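PDB 3LMF: ferredoxin from Nitrosospira multiformis, which is of unknown function but, as a cysteine-rich four-helix bundle of the Csp family, probably binds copper(I) ions through thiols lining its core. Local coordinates for residues T24-A29 / N51-C56; L60-S65 / P71-V76; D82-S87 / Q99-C104. One frame throughout, in Å; residues are numbered along the deposited sequence.

Interaction 1 of 3, residues T24-A29 / N51-C56; sequences TCLRMA and NCAEIC
Cys25 and Cys52 meet thiol to thiol in the core of a four-helix bundle, where helix 8-36 runs antiparallel to helix 43-64. The axes of segments 24-29 and 51-56 approach to 8.4 Å at a signed crossing angle of -152°, a close pairing made possible by small residues at the interface. Thr24, at the start of the first segment, turns to helix 95-112, touching Thr100, with its OG1 hydrogen-bonded to His20 O in its own helix. Next comes Cys25, whose CA lies 5.4 Å from the CA of Ala53. Its CB rests on the Ala53 methyl, while SG, anti to the carbonyl carbon (chi1 -69°), is carried over to Cys52. Cys52 answers with the other choice: its SG stands anti to the backbone N at chi1 -174°, which leaves Cys25 SG and Cys52 SG 3.7 Å apart, in van der Waals contact and not bonded. Cys97 and Cys101 of helix 95-112 also touch Cys25, and Cys21 lies against Cys52, so the pair belongs to a larger cluster of thiols. Such a cysteine-lined bundle core is as in copper-storing Csp proteins, and is consistent with metal binding here. Leu26 follows, its side chain running on to Met50 and to Asn61 of the third subunit. Between the two helices the Ala53 methyl fits closely against the first segment, its CB 3.9 Å from the backbone N of Leu26 and 4.2 Å from Leu26 CB.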
ATOM      1  N   THR A  24     -11.919  -0.257   9.076  1.00 22.17           N
ATOM      2  CA  THR A  24     -13.069   0.591   9.360  1.00 14.92           C
ATOM      3  C   THR A  24     -12.989   1.940   8.641  1.00 20.75           C
ATOM      4  O   THR A  24     -13.958   2.376   8.031  1.00 28.26           O
ATOM      5  CB  THR A  24     -13.201   0.832  10.886  1.00 21.92           C
ATOM      6  OG1 THR A  24     -13.354  -0.427  11.552  1.00 24.18           O
ATOM      7  CG2 THR A  24     -14.410   1.713  11.206  1.00 21.94           C
ATOM      8  N   CYS A  25     -11.848   2.612   8.701  1.00 20.90           N
ATOM      9  CA  CYS A  25     -11.757   3.896   8.033  1.00 22.72           C
ATOM     10  C   CYS A  25     -11.930   3.788   6.520  1.00 23.00           C
ATOM     11  O   CYS A  25     -12.676   4.570   5.929  1.00 21.63           O
ATOM     12  CB  CYS A  25     -10.443   4.593   8.401  1.00 21.54           C
ATOM     13  SG  CYS A  25     -10.429   5.134  10.163  1.00 29.94           S
ATOM     14  N   LEU A  26     -11.268   2.815   5.897  1.00 20.79           N
ATOM     15  CA  LEU A  26     -11.378   2.632   4.447  1.00 23.43           C
ATOM     16  C   LEU A  26     -12.817   2.291   4.048  1.00 20.18           C
ATOM     17  O   LEU A  26     -13.377   2.889   3.128  1.00 21.63           O
ATOM     18  CB  LEU A  26     -10.455   1.500   3.969  1.00 18.49           C
ATOM     19  CG  LEU A  26      -9.729   1.658   2.628  1.00 28.92           C
ATOM     20  CD1 LEU A  26      -9.349   0.268   2.095  1.00 23.83           C
ATOM     21  CD2 LEU A  26     -10.604   2.381   1.616  1.00 17.98           C
ATOM     22  N   ARG A  27     -13.403   1.324   4.746  1.00 19.52           N
ATOM     23  CA  ARG A  27     -14.761   0.885   4.457  1.00 25.80           C
ATOM     24  C   ARG A  27     -15.794   1.998   4.558  1.00 25.66           C
ATOM     25  O   ARG A  27     -16.562   2.242   3.624  1.00 25.71           O
ATOM     26  CB  ARG A  27     -15.156  -0.263   5.393  1.00 31.65           C
ATOM     27  CG  ARG A  27     -16.612  -0.707   5.255  1.00 44.25           C
ATOM     28  CD  ARG A  27     -16.877  -1.988   6.037  1.00 40.43           C
ATOM     29  NE  ARG A  27     -16.642  -1.841   7.475  1.00 38.48           N
ATOM     30  CZ  ARG A  27     -17.439  -1.175   8.306  1.00 46.62           C
ATOM     31  NH1 ARG A  27     -18.537  -0.584   7.849  1.00 36.90           N
ATOM     32  NH2 ARG A  27     -17.145  -1.106   9.598  1.00 43.74           N
HETATM   33  N   MSE A  28     -15.805   2.686   5.688  1.00 22.07           N
HETATM   34  CA  MSE A  28     -16.775   3.749   5.894  1.00 35.30           C
HETATM   35  C   MSE A  28     -16.608   4.925   4.942  1.00 29.17           C
HETATM   36  O   MSE A  28     -17.596   5.478   4.450  1.00 31.84           O
HETATM   37  CB  MSE A  28     -16.720   4.206   7.345  1.00 30.70           C
HETATM   38  CG  MSE A  28     -16.898   3.039   8.285  1.00 44.68           C
HETATM   39 SE   MSE A  28     -17.838   3.500   9.874  1.00 62.71          SE
HETATM   40  CE  MSE A  28     -19.639   3.292   9.186  1.00 62.24           C
ATOM     41  N   ALA A  29     -15.364   5.298   4.671  1.00 22.95           N
ATOM     42  CA  ALA A  29     -15.101   6.404   3.763  1.00 21.29           C
ATOM     43  C   ALA A  29     -15.571   6.081   2.344  1.00 28.09           C
ATOM     44  O   ALA A  29     -16.256   6.883   1.712  1.00 25.59           O
ATOM     45  CB  ALA A  29     -13.618   6.719   3.751  1.00 26.28           C
ATOM     46  N   ASN A  51      -6.277   9.180   4.914  1.00 17.37           N
ATOM     47  CA  ASN A  51      -4.951   9.317   5.518  1.00 17.60           C
ATOM     48  C   ASN A  51      -4.865   8.368   6.699  1.00 16.81           C
ATOM     49  O   ASN A  51      -3.884   7.648   6.866  1.00 22.48           O
ATOM     50  CB  ASN A  51      -4.724  10.747   6.017  1.00 20.36           C
ATOM     51  CG  ASN A  51      -4.462  11.729   4.892  1.00 25.11           C
ATOM     52  OD1 ASN A  51      -4.413  12.939   5.110  1.00 24.76           O
ATOM     53  ND2 ASN A  51      -4.283  11.213   3.686  1.00 25.98           N
ATOM     54  N   CYS A  52      -5.906   8.377   7.522  1.00 21.62           N
ATOM     55  CA  CYS A  52      -5.950   7.520   8.690  1.00 15.76           C
ATOM     56  C   CYS A  52      -5.847   6.051   8.286  1.00 18.32           C
ATOM     57  O   CYS A  52      -5.086   5.294   8.892  1.00 28.63           O
ATOM     58  CB  CYS A  52      -7.237   7.763   9.481  1.00 21.73           C
ATOM     59  SG  CYS A  52      -7.321   6.868  11.047  1.00 22.82           S
ATOM     60  N   ALA A  53      -6.589   5.639   7.262  1.00 17.26           N
ATOM     61  CA  ALA A  53      -6.521   4.246   6.816  1.00 18.58           C
ATOM     62  C   ALA A  53      -5.108   3.902   6.342  1.00 12.38           C
ATOM     63  O   ALA A  53      -4.592   2.822   6.625  1.00 21.33           O
ATOM     64  CB  ALA A  53      -7.529   4.000   5.692  1.00 16.45           C
ATOM     65  N   GLU A  54      -4.496   4.841   5.626  1.00 16.25           N
ATOM     66  CA  GLU A  54      -3.140   4.695   5.106  1.00 15.18           C
ATOM     67  C   GLU A  54      -2.113   4.523   6.229  1.00 17.96           C
ATOM     68  O   GLU A  54      -1.391   3.532   6.266  1.00 17.83           O
ATOM     69  CB  GLU A  54      -2.772   5.929   4.281  1.00 25.39           C
ATOM     70  CG  GLU A  54      -1.403   5.875   3.616  1.00 28.14           C
ATOM     71  CD  GLU A  54      -1.363   4.904   2.462  1.00 43.51           C
ATOM     72  OE1 GLU A  54      -0.327   4.843   1.764  1.00 42.12           O
ATOM     73  OE2 GLU A  54      -2.370   4.191   2.249  1.00 53.74           O
ATOM     74  N   ILE A  55      -2.048   5.495   7.139  1.00 12.33           N
ATOM     75  CA  ILE A  55      -1.100   5.428   8.240  1.00 11.73           C
ATOM     76  C   ILE A  55      -1.308   4.174   9.098  1.00 14.33           C
ATOM     77  O   ILE A  55      -0.334   3.539   9.497  1.00 21.84           O
ATOM     78  CB  ILE A  55      -1.149   6.710   9.134  1.00 14.81           C
ATOM     79  CG1 ILE A  55       0.082   6.763  10.049  1.00 23.86           C
ATOM     80  CG2 ILE A  55      -2.383   6.700  10.011  1.00 12.93           C
ATOM     81  CD1 ILE A  55       1.426   6.730   9.318  1.00 19.25           C
ATOM     82  N   CYS A  56      -2.556   3.787   9.362  1.00 13.62           N
ATOM     83  CA  CYS A  56      -2.788   2.588  10.169  1.00 14.21           C
ATOM     84  C   CYS A  56      -2.250   1.352   9.454  1.00 20.22           C
ATOM     85  O   CYS A  56      -1.668   0.463  10.077  1.00 21.40           O
ATOM     86  CB  CYS A  56      -4.277   2.403  10.467  1.00 16.02           C
ATOM     87  SG  CYS A  56      -4.935   3.590  11.657  1.00 23.60           S
TER

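Interaction 2 of 3, residues L60-S65 / P71-V76; sequences LNFMLS and PKVCGV
Val73 and Phe62 carry most of this contact, which joins two successive helices of the four-helix bundle, 43-64 and 70-90, near their short connection. Val73 sets one methyl over a face of the Phe62 ring in a CH-pi contact: CG2 lies 4.0 Å from the ring centroid, 21° off the ring normal. The methyl is displaced toward the rim, so its nearest ring atoms are CD2 and CE2, and the two side chains cross at about a right angle. Val73 puts CG1 anti to its backbone N (chi1 170°), which leaves CG2 as the branch that meets the ring. Ser67 and Phe69 of the connection and Ser70, the first residue of helix 70-90, also pack on Phe62, while Glu54 of the second subunit touches the same side chain and Val76 of that subunit touches Val73. The helix ends at Leu64, and Ser65 OG donates to the Phe62 carbonyl O from above the carbonyl plane, a 3.0 Å bond that ties the first loop residue back to the last turn; Asn51 ND2 of the second subunit is also hydrogen-bonded to this OG. On the side facing helices 8-36 and 95-112, Met63, a selenomethionine, lies among Leu11, Cys14 and Met111. Its chain is bent at the final torsion (chi3 84°), and the selenium meets a thiol of the opposing helix, Met63 SE to Cys74 SG at 3.9 Å.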
ATOM      1  N   LEU A  60       0.637  -1.094  10.812  1.00 18.26           N
ATOM      2  CA  LEU A  60       0.383  -2.525  10.824  1.00 15.47           C
ATOM      3  C   LEU A  60       1.515  -3.256  10.111  1.00 15.63           C
ATOM      4  O   LEU A  60       2.050  -4.230  10.621  1.00 22.53           O
ATOM      5  CB  LEU A  60      -0.948  -2.832  10.124  1.00 18.21           C
ATOM      6  CG  LEU A  60      -1.281  -4.313   9.905  1.00 21.47           C
ATOM      7  CD1 LEU A  60      -1.337  -5.035  11.245  1.00 16.76           C
ATOM      8  CD2 LEU A  60      -2.614  -4.435   9.178  1.00 23.56           C
ATOM      9  N   ASN A  61       1.884  -2.779   8.930  1.00 17.96           N
ATOM     10  CA  ASN A  61       2.948  -3.423   8.178  1.00 19.03           C
ATOM     11  C   ASN A  61       4.298  -3.348   8.886  1.00 23.63           C
ATOM     12  O   ASN A  61       5.050  -4.321   8.878  1.00 20.49           O
ATOM     13  CB  ASN A  61       3.050  -2.826   6.770  1.00 18.13           C
ATOM     14  CG  ASN A  61       1.873  -3.232   5.882  1.00 38.77           C
ATOM     15  OD1 ASN A  61       1.042  -4.061   6.274  1.00 40.13           O
ATOM     16  ND2 ASN A  61       1.802  -2.664   4.682  1.00 33.89           N
ATOM     17  N   PHE A  62       4.611  -2.211   9.498  1.00 14.66           N
ATOM     18  CA  PHE A  62       5.877  -2.090  10.203  1.00 24.02           C
ATOM     19  C   PHE A  62       5.986  -3.079  11.356  1.00 18.63           C
ATOM     20  O   PHE A  62       7.022  -3.706  11.546  1.00 29.98           O
ATOM     21  CB  PHE A  62       6.076  -0.653  10.713  1.00 20.50           C
ATOM     22  CG  PHE A  62       6.865   0.210   9.776  1.00 22.15           C
ATOM     23  CD1 PHE A  62       6.425   0.426   8.472  1.00 24.20           C
ATOM     24  CD2 PHE A  62       8.064   0.784  10.184  1.00 15.44           C
ATOM     25  CE1 PHE A  62       7.171   1.203   7.581  1.00 21.13           C
ATOM     26  CE2 PHE A  62       8.816   1.562   9.301  1.00 22.96           C
ATOM     27  CZ  PHE A  62       8.370   1.771   7.999  1.00 19.54           C
HETATM   28  N   MSE A  63       4.911  -3.223  12.117  1.00 20.51           N
HETATM   29  CA  MSE A  63       4.911  -4.143  13.240  1.00 22.20           C
HETATM   30  C   MSE A  63       4.883  -5.593  12.767  1.00 24.77           C
HETATM   31  O   MSE A  63       5.484  -6.463  13.388  1.00 24.49           O
HETATM   32  CB  MSE A  63       3.720  -3.862  14.159  1.00 27.55           C
HETATM   33  CG  MSE A  63       3.878  -2.594  14.988  1.00 29.89           C
HETATM   34 SE   MSE A  63       2.283  -2.133  15.981  1.00 44.94          SE
HETATM   35  CE  MSE A  63       2.514  -3.251  17.532  1.00 58.41           C
ATOM     36  N   LEU A  64       4.185  -5.863  11.673  1.00 21.08           N
ATOM     37  CA  LEU A  64       4.146  -7.223  11.166  1.00 26.94           C
ATOM     38  C   LEU A  64       5.536  -7.636  10.698  1.00 30.23           C
ATOM     39  O   LEU A  64       5.946  -8.774  10.907  1.00 25.13           O
ATOM     40  CB  LEU A  64       3.163  -7.342  10.002  1.00 23.86           C
ATOM     41  CG  LEU A  64       1.696  -7.356  10.411  1.00 20.06           C
ATOM     42  CD1 LEU A  64       0.839  -7.208   9.178  1.00 18.70           C
ATOM     43  CD2 LEU A  64       1.374  -8.651  11.153  1.00 17.56           C
ATOM     44  N   SER A  65       6.264  -6.696  10.097  1.00 19.57           N
ATOM     45  CA  SER A  65       7.590  -6.967   9.575  1.00 17.76           C
ATOM     46  C   SER A  65       8.688  -6.950  10.634  1.00 23.82           C
ATOM     47  O   SER A  65       9.850  -7.212  10.322  1.00 27.00           O
ATOM     48  CB  SER A  65       7.936  -5.959   8.478  1.00 26.07           C
ATOM     49  OG  SER A  65       8.319  -4.717   9.047  1.00 31.50           O
ATOM     50  N   PRO A  71       7.730   2.086  16.763  1.00 24.23           N
ATOM     51  CA  PRO A  71       7.368   3.117  17.742  1.00 23.73           C
ATOM     52  C   PRO A  71       7.175   4.494  17.115  1.00 21.23           C
ATOM     53  O   PRO A  71       6.175   5.161  17.364  1.00 26.70           O
ATOM     54  CB  PRO A  71       8.542   3.086  18.721  1.00 26.40           C
ATOM     55  CG  PRO A  71       8.913   1.626  18.723  1.00 25.48           C
ATOM     56  CD  PRO A  71       8.895   1.313  17.231  1.00 26.53           C
ATOM     57  N   LYS A  72       8.139   4.903  16.297  1.00 19.99           N
ATOM     58  CA  LYS A  72       8.096   6.198  15.629  1.00 25.74           C
ATOM     59  C   LYS A  72       6.853   6.304  14.725  1.00 34.00           C
ATOM     60  O   LYS A  72       6.095   7.276  14.799  1.00 28.86           O
ATOM     61  CB  LYS A  72       9.371   6.383  14.797  1.00 35.55           C
ATOM     62  CG  LYS A  72       9.649   7.818  14.353  1.00 50.58           C
ATOM     63  CD  LYS A  72      10.124   8.691  15.514  1.00 49.76           C
ATOM     64  CE  LYS A  72      10.156  10.171  15.128  1.00 42.86           C
ATOM     65  NZ  LYS A  72      11.040  10.473  13.947  1.00 36.98           N
ATOM     66  N   VAL A  73       6.650   5.301  13.878  1.00 24.61           N
ATOM     67  CA  VAL A  73       5.505   5.280  12.979  1.00 23.22           C
ATOM     68  C   VAL A  73       4.196   5.309  13.753  1.00 18.50           C
ATOM     69  O   VAL A  73       3.254   6.010  13.376  1.00 20.84           O
ATOM     70  CB  VAL A  73       5.528   4.024  12.091  1.00 19.04           C
ATOM     71  CG1 VAL A  73       4.214   3.888  11.338  1.00 20.87           C
ATOM     72  CG2 VAL A  73       6.695   4.114  11.118  1.00 24.02           C
ATOM     73  N   CYS A  74       4.138   4.545  14.834  1.00 12.62           N
ATOM     74  CA  CYS A  74       2.933   4.492  15.652  1.00 22.37           C
ATOM     75  C   CYS A  74       2.615   5.842  16.289  1.00 20.76           C
ATOM     76  O   CYS A  74       1.448   6.209  16.410  1.00 20.01           O
ATOM     77  CB  CYS A  74       3.072   3.424  16.740  1.00 24.08           C
ATOM     78  SG  CYS A  74       2.876   1.735  16.151  1.00 28.33           S
ATOM     79  N   GLY A  75       3.650   6.578  16.687  1.00 18.73           N
ATOM     80  CA  GLY A  75       3.440   7.883  17.290  1.00 20.24           C
ATOM     81  C   GLY A  75       2.712   8.814  16.333  1.00 24.28           C
ATOM     82  O   GLY A  75       1.835   9.586  16.730  1.00 22.40           O
ATOM     83  N   VAL A  76       3.080   8.741  15.060  1.00 20.46           N
ATOM     84  CA  VAL A  76       2.456   9.569  14.045  1.00 19.54           C
ATOM     85  C   VAL A  76       1.048   9.052  13.788  1.00 27.22           C
ATOM     86  O   VAL A  76       0.110   9.835  13.606  1.00 31.84           O
ATOM     87  CB  VAL A  76       3.267   9.537  12.743  1.00 26.99           C
ATOM     88  CG1 VAL A  76       2.512  10.238  11.630  1.00 18.33           C
ATOM     89  CG2 VAL A  76       4.615  10.207  12.974  1.00 34.15           C
TER

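Interaction 3 of 3, residues D82-S87 / Q99-C104; sequences DACAKS and QTCRQC
A tight antiparallel helix-helix contact joins Ala85 to Cys101 in the last helical hairpin of the four-helix bundle, between helices 70-90 and 95-112. The axes of segments 82-87 and 99-104 come within 8.2 Å at a signed crossing angle of -159°, and the Ala85 and Cys101 CA atoms are only 5.4 Å apart. The small Ala85 methyl allows this: its CB sits 3.7 Å from Cys101 CB. Toward the core, Cys101 SG, anti to the carbonyl carbon (chi1 -77°), meets Cys84 SG at 3.8 Å and lies 4.0 Å from Cys84 CB; Cys52 and Met49 back Cys84. Toward the surface, the Arg102 aliphatic stem passes alongside Ala85, CG to CB 4.2 Å, while its guanidinium continues to a salt bridge with Glu89. A water bridges the helices by donating to Asp82 OD1 and to the Arg102 carbonyl O, and Asp82 OD2 pairs with Arg109. The contact thus grades from thiols inside to charges and water outside. At this spacing the two inner sulfurs are not disulfide-bonded in the model, and such neighbouring thiols are consistent with a core able to bind soft metal ions such as copper(I), as in Csp relatives.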
ATOM      1  N   ASP A  82      -6.400  10.375  16.281  1.00 28.69           N
ATOM      2  CA  ASP A  82      -7.111  11.304  17.160  1.00 21.40           C
ATOM      3  C   ASP A  82      -7.821  12.364  16.337  1.00 20.58           C
ATOM      4  O   ASP A  82      -8.963  12.722  16.624  1.00 21.34           O
ATOM      5  CB  ASP A  82      -6.166  12.010  18.140  1.00 27.09           C
ATOM      6  CG  ASP A  82      -5.815  11.156  19.347  1.00 37.95           C
ATOM      7  OD1 ASP A  82      -6.728  10.547  19.950  1.00 43.33           O
ATOM      8  OD2 ASP A  82      -4.618  11.115  19.708  1.00 45.78           O
ATOM      9  N   ALA A  83      -7.139  12.886  15.327  1.00 16.48           N
ATOM     10  CA  ALA A  83      -7.755  13.903  14.491  1.00 23.99           C
ATOM     11  C   ALA A  83      -8.929  13.304  13.717  1.00 25.73           C
ATOM     12  O   ALA A  83      -9.981  13.925  13.612  1.00 29.29           O
ATOM     13  CB  ALA A  83      -6.723  14.506  13.531  1.00 18.63           C
ATOM     14  N   CYS A  84      -8.768  12.091  13.193  1.00 30.67           N
ATOM     15  CA  CYS A  84      -9.853  11.466  12.441  1.00 28.79           C
ATOM     16  C   CYS A  84     -11.061  11.202  13.338  1.00 22.81           C
ATOM     17  O   CYS A  84     -12.204  11.356  12.913  1.00 27.18           O
ATOM     18  CB  CYS A  84      -9.381  10.160  11.788  1.00 19.77           C
ATOM     19  SG  CYS A  84     -10.618   9.347  10.721  1.00 25.99           S
ATOM     20  N   ALA A  85     -10.808  10.809  14.583  1.00 27.53           N
ATOM     21  CA  ALA A  85     -11.893  10.538  15.527  1.00 27.24           C
ATOM     22  C   ALA A  85     -12.716  11.798  15.782  1.00 30.74           C
ATOM     23  O   ALA A  85     -13.942  11.742  15.876  1.00 31.63           O
ATOM     24  CB  ALA A  85     -11.332  10.016  16.847  1.00 26.49           C
ATOM     25  N   LYS A  86     -12.040  12.935  15.895  1.00 26.41           N
ATOM     26  CA  LYS A  86     -12.732  14.190  16.143  1.00 37.23           C
ATOM     27  C   LYS A  86     -13.538  14.614  14.922  1.00 37.56           C
ATOM     28  O   LYS A  86     -14.633  15.170  15.047  1.00 35.79           O
ATOM     29  CB  LYS A  86     -11.731  15.277  16.535  1.00 28.09           C
ATOM     30  CG  LYS A  86     -11.085  15.020  17.890  1.00 42.15           C
ATOM     31  CD  LYS A  86     -10.141  16.142  18.290  1.00 48.18           C
ATOM     32  CE  LYS A  86      -9.461  15.845  19.623  1.00 55.17           C
ATOM     33  NZ  LYS A  86      -8.475  16.906  19.986  1.00 54.52           N
ATOM     34  N   SER A  87     -13.000  14.340  13.741  1.00 34.55           N
ATOM     35  CA  SER A  87     -13.690  14.683  12.505  1.00 32.80           C
ATOM     36  C   SER A  87     -14.975  13.866  12.398  1.00 27.08           C
ATOM     37  O   SER A  87     -16.012  14.387  11.995  1.00 29.64           O
ATOM     38  CB  SER A  87     -12.785  14.400  11.303  1.00 37.58           C
ATOM     39  OG  SER A  87     -13.407  14.794  10.095  1.00 44.24           O
ATOM     40  N   GLN A  99     -14.990   5.275  17.777  1.00 26.66           N
ATOM     41  CA  GLN A  99     -14.538   4.245  18.707  1.00 30.80           C
ATOM     42  C   GLN A  99     -13.206   3.600  18.326  1.00 33.88           C
ATOM     43  O   GLN A  99     -12.278   3.535  19.137  1.00 33.19           O
ATOM     44  CB  GLN A  99     -15.603   3.151  18.813  1.00 39.65           C
ATOM     45  CG  GLN A  99     -15.187   1.937  19.628  1.00 54.53           C
ATOM     46  CD  GLN A  99     -15.692   1.979  21.059  1.00 65.94           C
ATOM     47  OE1 GLN A  99     -15.358   2.886  21.826  1.00 71.23           O
ATOM     48  NE2 GLN A  99     -16.513   0.993  21.426  1.00 70.78           N
ATOM     49  N   THR A 100     -13.120   3.118  17.089  1.00 31.51           N
ATOM     50  CA  THR A 100     -11.914   2.451  16.626  1.00 27.21           C
ATOM     51  C   THR A 100     -10.720   3.402  16.521  1.00 23.29           C
ATOM     52  O   THR A 100      -9.594   3.013  16.808  1.00 24.39           O
ATOM     53  CB  THR A 100     -12.152   1.749  15.266  1.00 30.84           C
ATOM     54  OG1 THR A 100     -11.038   0.896  14.974  1.00 39.57           O
ATOM     55  CG2 THR A 100     -12.316   2.768  14.144  1.00 24.87           C
ATOM     56  N   CYS A 101     -10.963   4.646  16.127  1.00 19.38           N
ATOM     57  CA  CYS A 101      -9.874   5.600  16.020  1.00 18.83           C
ATOM     58  C   CYS A 101      -9.297   5.954  17.390  1.00 24.58           C
ATOM     59  O   CYS A 101      -8.096   6.192  17.506  1.00 27.83           O
ATOM     60  CB  CYS A 101     -10.326   6.865  15.287  1.00 18.66           C
ATOM     61  SG  CYS A 101     -10.433   6.670  13.472  1.00 28.67           S
ATOM     62  N   ARG A 102     -10.138   5.984  18.424  1.00 26.52           N
ATOM     63  CA  ARG A 102      -9.672   6.291  19.780  1.00 28.45           C
ATOM     64  C   ARG A 102      -8.836   5.151  20.347  1.00 25.61           C
ATOM     65  O   ARG A 102      -7.794   5.383  20.970  1.00 35.09           O
ATOM     66  CB  ARG A 102     -10.856   6.548  20.720  1.00 29.90           C
ATOM     67  CG  ARG A 102     -11.577   7.863  20.489  1.00 30.31           C
ATOM     68  CD  ARG A 102     -12.841   7.944  21.335  1.00 37.26           C
ATOM     69  NE  ARG A 102     -13.520   9.227  21.166  1.00 48.21           N
ATOM     70  CZ  ARG A 102     -14.706   9.519  21.686  1.00 41.34           C
ATOM     71  NH1 ARG A 102     -15.249  10.710  21.477  1.00 34.17           N
ATOM     72  NH2 ARG A 102     -15.352   8.613  22.407  1.00 29.31           N
ATOM     73  N   GLN A 103      -9.309   3.924  20.143  1.00 28.27           N
ATOM     74  CA  GLN A 103      -8.616   2.734  20.625  1.00 31.00           C
ATOM     75  C   GLN A 103      -7.257   2.609  19.949  1.00 28.78           C
ATOM     76  O   GLN A 103      -6.237   2.462  20.615  1.00 33.36           O
ATOM     77  CB  GLN A 103      -9.436   1.470  20.338  1.00 40.09           C
ATOM     78  CG  GLN A 103      -8.696   0.171  20.689  1.00 61.17           C
ATOM     79  CD  GLN A 103      -9.402  -1.093  20.196  1.00 71.28           C
ATOM     80  OE1 GLN A 103      -9.618  -1.276  18.989  1.00 67.11           O
ATOM     81  NE2 GLN A 103      -9.752  -1.981  21.134  1.00 65.13           N
ATOM     82  N   CYS A 104      -7.243   2.675  18.624  1.00 26.54           N
ATOM     83  CA  CYS A 104      -5.995   2.561  17.897  1.00 21.31           C
ATOM     84  C   CYS A 104      -4.988   3.604  18.361  1.00 15.06           C
ATOM     85  O   CYS A 104      -3.821   3.298  18.561  1.00 13.86           O
ATOM     86  CB  CYS A 104      -6.260   2.689  16.392  1.00 19.77           C
ATOM     87  SG  CYS A 104      -4.794   2.528  15.348  1.00 26.77           S
TER
HETATM   88  O   HOH W   1      -7.573   8.214  21.901  1.00 34.54           O

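From the N terminus, helix 8-36 turns back through a loop into helix 43-64, and interaction 1 closes that hairpin across 21 intervening residues. Interaction 2 follows directly in sequence, closing the short turn from helix 43-64 into helix 70-90 at one bundle end, about 15 Å between centres from interaction 1. Interaction 3 then closes the last hairpin, helix 70-90 with helix 95-112. The three loops are in series; none nests or crosses. In space, however, interactions 1 and 3 touch: Cys25 meets Cys101, Cys56 meets Cys104 and Cys52 meets Cys84, joining all four helices through cysteine side chains. Interactions 1 and 2 also both reach the second subunit.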